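Local coordinates for protein transferrin (Manduca sexta, PDB 6WB6) that binds a single ferric ion together with a carbonate anion and transports iron as a secreted insect transferrin, at residues 552-564 / 569-581. Residues are numbered along the deposited sequence; the frame is centred on the assembly and turned at random.
Sequences FDANQYELLCLNR and RDVLSSFATCNVA
The guanidinium of Arg564 lies with one face against the Cys561–Cys578 disulfide, Cys561 SG sitting 3.5 Å above its plane toward the rim and Cys578 CB also over a face, while its edge is turned to Thr577 and Asp570. Arginine suits the place because its planar group offers several N-H donors: NE reaches Thr577 O, NH2 meets Thr577 OG1, and NH2 also forms a salt bridge of 2.8 Å to the anti side of Asp570 OD2. The carboxylate stands nearly upright to the guanidinium, their planes 78° apart. Arg569 NH1 makes an in-plane salt bridge to Glu558 OE1 at 3.2 Å and also bonds Lys443 O; NH2 and NE turn to Thr446 and Tyr448. Phe552 CD2 covers the centre of one Tyr557 ring face, and Leu572 O lies at the Phe575 ring edge.

With CG held between the backbone N and carbonyl carbon (chi1 60°), Asn563 gives ND2 to Thr577 O at 2.7 Å and takes Asn579 N-H on OD1 from above the amide carbonyl plane. ND2 and Arg564 NE approach Thr577 O from opposite faces, gripping it twice.

Leu572's branched methyls press on backbone, CD1 at Phe552–Ala554 and CD2 at Tyr557; Leu559 lies crosswise at CD2, its own CD1 3.7 Å from Phe575 CB.

Leu559 N to Asp570 O is 2.7 Å and Asp570 N to Leu559 O 2.9 Å, an antiparallel hydrogen-bonded pair. The disulfide (Cys561 SG to Cys578 SG 2.1 Å, chi3 -91°) ties strand 557-560's end to the segment following this beta hairpin, which extends from strand 437-443 in the mixed sheet of the second transferrin-like repeat; Val580 and Ala581, facing Ala438, form a classic beta bulge.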
# COMPACT_ATOMS: atom_id res chain seq x y z
N PHE A 552 -15.08 -27.65 4.55
CA PHE A 552 -15.53 -28.24 5.81
C PHE A 552 -16.72 -27.48 6.34
O PHE A 552 -16.64 -26.26 6.54
CB PHE A 552 -14.45 -28.22 6.90
CG PHE A 552 -13.28 -29.09 6.62
CD1 PHE A 552 -12.20 -28.59 5.94
CD2 PHE A 552 -13.27 -30.41 7.02
CE1 PHE A 552 -11.10 -29.39 5.66
CE2 PHE A 552 -12.19 -31.22 6.76
CZ PHE A 552 -11.09 -30.71 6.08
N ASP A 553 -17.79 -28.21 6.64
CA ASP A 553 -19.03 -27.61 7.14
C ASP A 553 -18.83 -27.02 8.54
O ASP A 553 -18.51 -27.74 9.49
CB ASP A 553 -20.13 -28.67 7.13
CG ASP A 553 -21.49 -28.11 7.51
OD1 ASP A 553 -21.65 -27.67 8.67
OD2 ASP A 553 -22.40 -28.13 6.66
N ALA A 554 -19.01 -25.71 8.67
CA ALA A 554 -18.74 -25.03 9.93
C ALA A 554 -19.58 -25.57 11.09
O ALA A 554 -19.14 -25.54 12.25
CB ALA A 554 -19.00 -23.53 9.76
N ASN A 555 -20.79 -26.05 10.81
CA ASN A 555 -21.64 -26.59 11.86
C ASN A 555 -21.19 -27.96 12.33
O ASN A 555 -21.57 -28.36 13.44
CB ASN A 555 -23.09 -26.66 11.37
CG ASN A 555 -23.63 -25.31 10.96
OD1 ASN A 555 -23.28 -24.28 11.54
ND2 ASN A 555 -24.46 -25.31 9.93
N GLN A 556 -20.40 -28.70 11.55
CA GLN A 556 -20.01 -30.06 11.93
C GLN A 556 -18.55 -30.20 12.33
O GLN A 556 -18.21 -31.19 12.99
CB GLN A 556 -20.29 -31.03 10.77
CG GLN A 556 -21.70 -30.95 10.23
CD GLN A 556 -21.86 -31.73 8.93
OE1 GLN A 556 -21.28 -32.79 8.76
NE2 GLN A 556 -22.64 -31.18 8.00
N TYR A 557 -17.70 -29.25 11.98
CA TYR A 557 -16.26 -29.37 12.14
C TYR A 557 -15.71 -28.24 12.99
O TYR A 557 -16.29 -27.15 13.07
CB TYR A 557 -15.56 -29.38 10.80
CG TYR A 557 -15.92 -30.59 10.02
CD1 TYR A 557 -15.23 -31.78 10.19
CD2 TYR A 557 -16.97 -30.57 9.11
CE1 TYR A 557 -15.56 -32.91 9.48
CE2 TYR A 557 -17.31 -31.70 8.37
CZ TYR A 557 -16.59 -32.87 8.57
OH TYR A 557 -16.91 -34.01 7.86
N GLU A 558 -14.59 -28.53 13.65
CA GLU A 558 -13.92 -27.60 14.54
C GLU A 558 -12.44 -27.67 14.28
O GLU A 558 -11.94 -28.60 13.62
CB GLU A 558 -14.19 -27.96 16.01
CG GLU A 558 -15.28 -27.21 16.69
CD GLU A 558 -15.62 -27.88 18.00
OE1 GLU A 558 -15.07 -28.98 18.24
OE2 GLU A 558 -16.43 -27.33 18.77
N LEU A 559 -11.71 -26.72 14.85
CA LEU A 559 -10.25 -26.76 14.84
C LEU A 559 -9.76 -27.26 16.19
O LEU A 559 -10.31 -26.90 17.23
CB LEU A 559 -9.68 -25.38 14.55
CG LEU A 559 -10.21 -24.84 13.22
CD1 LEU A 559 -9.65 -23.44 12.94
CD2 LEU A 559 -9.88 -25.83 12.07
N LEU A 560 -8.77 -28.14 16.14
CA LEU A 560 -8.06 -28.61 17.33
C LEU A 560 -6.87 -27.70 17.55
O LEU A 560 -5.94 -27.67 16.73
CB LEU A 560 -7.60 -30.06 17.11
CG LEU A 560 -6.75 -30.71 18.20
CD1 LEU A 560 -7.58 -30.80 19.46
CD2 LEU A 560 -6.27 -32.08 17.75
N CYS A 561 -6.88 -26.96 18.67
CA CYS A 561 -5.90 -25.91 18.96
C CYS A 561 -4.60 -26.49 19.51
O CYS A 561 -4.18 -26.23 20.63
CB CYS A 561 -6.50 -24.91 19.94
SG CYS A 561 -8.15 -24.42 19.54
N LEU A 562 -3.94 -27.29 18.68
CA LEU A 562 -2.68 -27.86 19.11
C LEU A 562 -1.65 -26.80 19.51
O LEU A 562 -0.70 -27.11 20.24
CB LEU A 562 -2.11 -28.77 18.00
CG LEU A 562 -2.93 -30.04 17.73
CD1 LEU A 562 -2.54 -30.76 16.43
CD2 LEU A 562 -2.78 -30.98 18.92
N ASN A 563 -1.84 -25.55 19.07
CA ASN A 563 -0.91 -24.49 19.48
C ASN A 563 -1.12 -24.04 20.92
O ASN A 563 -0.19 -23.53 21.53
CB ASN A 563 -1.06 -23.27 18.59
CG ASN A 563 -2.45 -22.69 18.66
OD1 ASN A 563 -3.43 -23.41 18.52
ND2 ASN A 563 -2.54 -21.38 18.90
N ARG A 564 -2.32 -24.20 21.47
CA ARG A 564 -2.58 -23.64 22.79
C ARG A 564 -2.07 -24.56 23.89
O ARG A 564 -2.18 -25.79 23.80
CB ARG A 564 -4.07 -23.39 22.97
CG ARG A 564 -4.63 -22.51 21.91
CD ARG A 564 -6.08 -22.22 22.17
NE ARG A 564 -6.64 -21.29 21.20
CZ ARG A 564 -7.94 -21.05 21.08
NH1 ARG A 564 -8.81 -21.68 21.86
NH2 ARG A 564 -8.38 -20.19 20.17
N ARG A 569 -10.39 -26.93 21.50
CA ARG A 569 -10.98 -26.75 20.19
C ARG A 569 -11.50 -25.34 20.03
O ARG A 569 -11.93 -24.72 21.00
CB ARG A 569 -12.15 -27.70 19.97
CG ARG A 569 -11.75 -29.12 19.69
CD ARG A 569 -12.70 -30.09 20.34
NE ARG A 569 -12.25 -31.45 20.09
CZ ARG A 569 -12.76 -32.26 19.18
NH1 ARG A 569 -13.76 -31.87 18.42
NH2 ARG A 569 -12.25 -33.47 19.04
N ASP A 570 -11.50 -24.84 18.80
CA ASP A 570 -12.12 -23.56 18.50
C ASP A 570 -12.71 -23.60 17.10
O ASP A 570 -12.44 -24.52 16.32
CB ASP A 570 -11.12 -22.42 18.65
CG ASP A 570 -11.78 -21.12 19.00
OD1 ASP A 570 -12.93 -20.89 18.56
OD2 ASP A 570 -11.15 -20.32 19.71
N VAL A 571 -13.53 -22.59 16.77
CA VAL A 571 -14.28 -22.62 15.50
C VAL A 571 -13.34 -22.55 14.30
O VAL A 571 -12.18 -22.13 14.39
CB VAL A 571 -15.30 -21.48 15.42
CG1 VAL A 571 -16.41 -21.70 16.40
CG2 VAL A 571 -14.61 -20.14 15.62
N LEU A 572 -13.89 -22.91 13.13
CA LEU A 572 -13.12 -22.92 11.89
C LEU A 572 -12.50 -21.56 11.59
O LEU A 572 -11.41 -21.49 11.01
CB LEU A 572 -13.99 -23.35 10.70
CG LEU A 572 -14.70 -24.72 10.69
CD1 LEU A 572 -15.26 -25.03 9.30
CD2 LEU A 572 -13.78 -25.84 11.14
N SER A 573 -13.16 -20.47 11.97
CA SER A 573 -12.68 -19.14 11.61
C SER A 573 -11.60 -18.61 12.54
O SER A 573 -11.05 -17.53 12.27
CB SER A 573 -13.84 -18.15 11.58
OG SER A 573 -14.50 -18.12 12.83
N SER A 574 -11.27 -19.32 13.61
CA SER A 574 -10.28 -18.85 14.57
C SER A 574 -8.91 -19.44 14.33
O SER A 574 -8.03 -19.30 15.18
CB SER A 574 -10.73 -19.17 16.00
OG SER A 574 -10.49 -20.53 16.28
N PHE A 575 -8.70 -20.07 13.17
CA PHE A 575 -7.42 -20.71 12.84
C PHE A 575 -6.21 -19.89 13.26
O PHE A 575 -5.20 -20.47 13.69
CB PHE A 575 -7.36 -21.03 11.34
CG PHE A 575 -7.54 -19.84 10.46
CD1 PHE A 575 -8.80 -19.43 10.07
CD2 PHE A 575 -6.45 -19.11 10.01
CE1 PHE A 575 -8.97 -18.32 9.26
CE2 PHE A 575 -6.61 -18.02 9.20
CZ PHE A 575 -7.87 -17.62 8.82
N ALA A 576 -6.27 -18.55 13.17
CA ALA A 576 -5.10 -17.75 13.52
C ALA A 576 -4.64 -17.95 14.97
O ALA A 576 -3.51 -17.61 15.29
CB ALA A 576 -5.35 -16.26 13.29
N THR A 577 -5.48 -18.52 15.84
CA THR A 577 -5.05 -18.83 17.21
C THR A 577 -5.34 -20.27 17.61
O THR A 577 -5.10 -20.64 18.77
CB THR A 577 -5.72 -17.87 18.21
OG1 THR A 577 -7.13 -18.10 18.23
CG2 THR A 577 -5.43 -16.42 17.83
N CYS A 578 -5.83 -21.09 16.69
CA CYS A 578 -6.21 -22.49 16.94
C CYS A 578 -5.67 -23.26 15.74
O CYS A 578 -6.36 -23.39 14.72
CB CYS A 578 -7.71 -22.68 17.08
SG CYS A 578 -8.18 -24.39 17.47
N ASN A 579 -4.44 -23.76 15.86
CA ASN A 579 -3.71 -24.18 14.68
C ASN A 579 -2.57 -25.10 15.10
O ASN A 579 -2.36 -25.35 16.29
CB ASN A 579 -3.15 -22.98 13.93
CG ASN A 579 -2.26 -22.10 14.81
OD1 ASN A 579 -1.16 -22.51 15.20
ND2 ASN A 579 -2.74 -20.89 15.13
N VAL A 580 -1.83 -25.57 14.11
CA VAL A 580 -0.59 -26.28 14.33
C VAL A 580 0.61 -25.36 14.15
O VAL A 580 1.46 -25.27 15.02
CB VAL A 580 -0.48 -27.49 13.38
CG1 VAL A 580 0.70 -28.35 13.80
CG2 VAL A 580 -1.77 -28.28 13.39
N ALA A 581 0.68 -24.68 13.01
CA ALA A 581 1.73 -23.72 12.75
C ALA A 581 1.21 -22.67 11.79
O ALA A 581 0.34 -22.96 10.95
CB ALA A 581 2.99 -24.38 12.14
O HOH W 1 -6.13 -26.30 14.38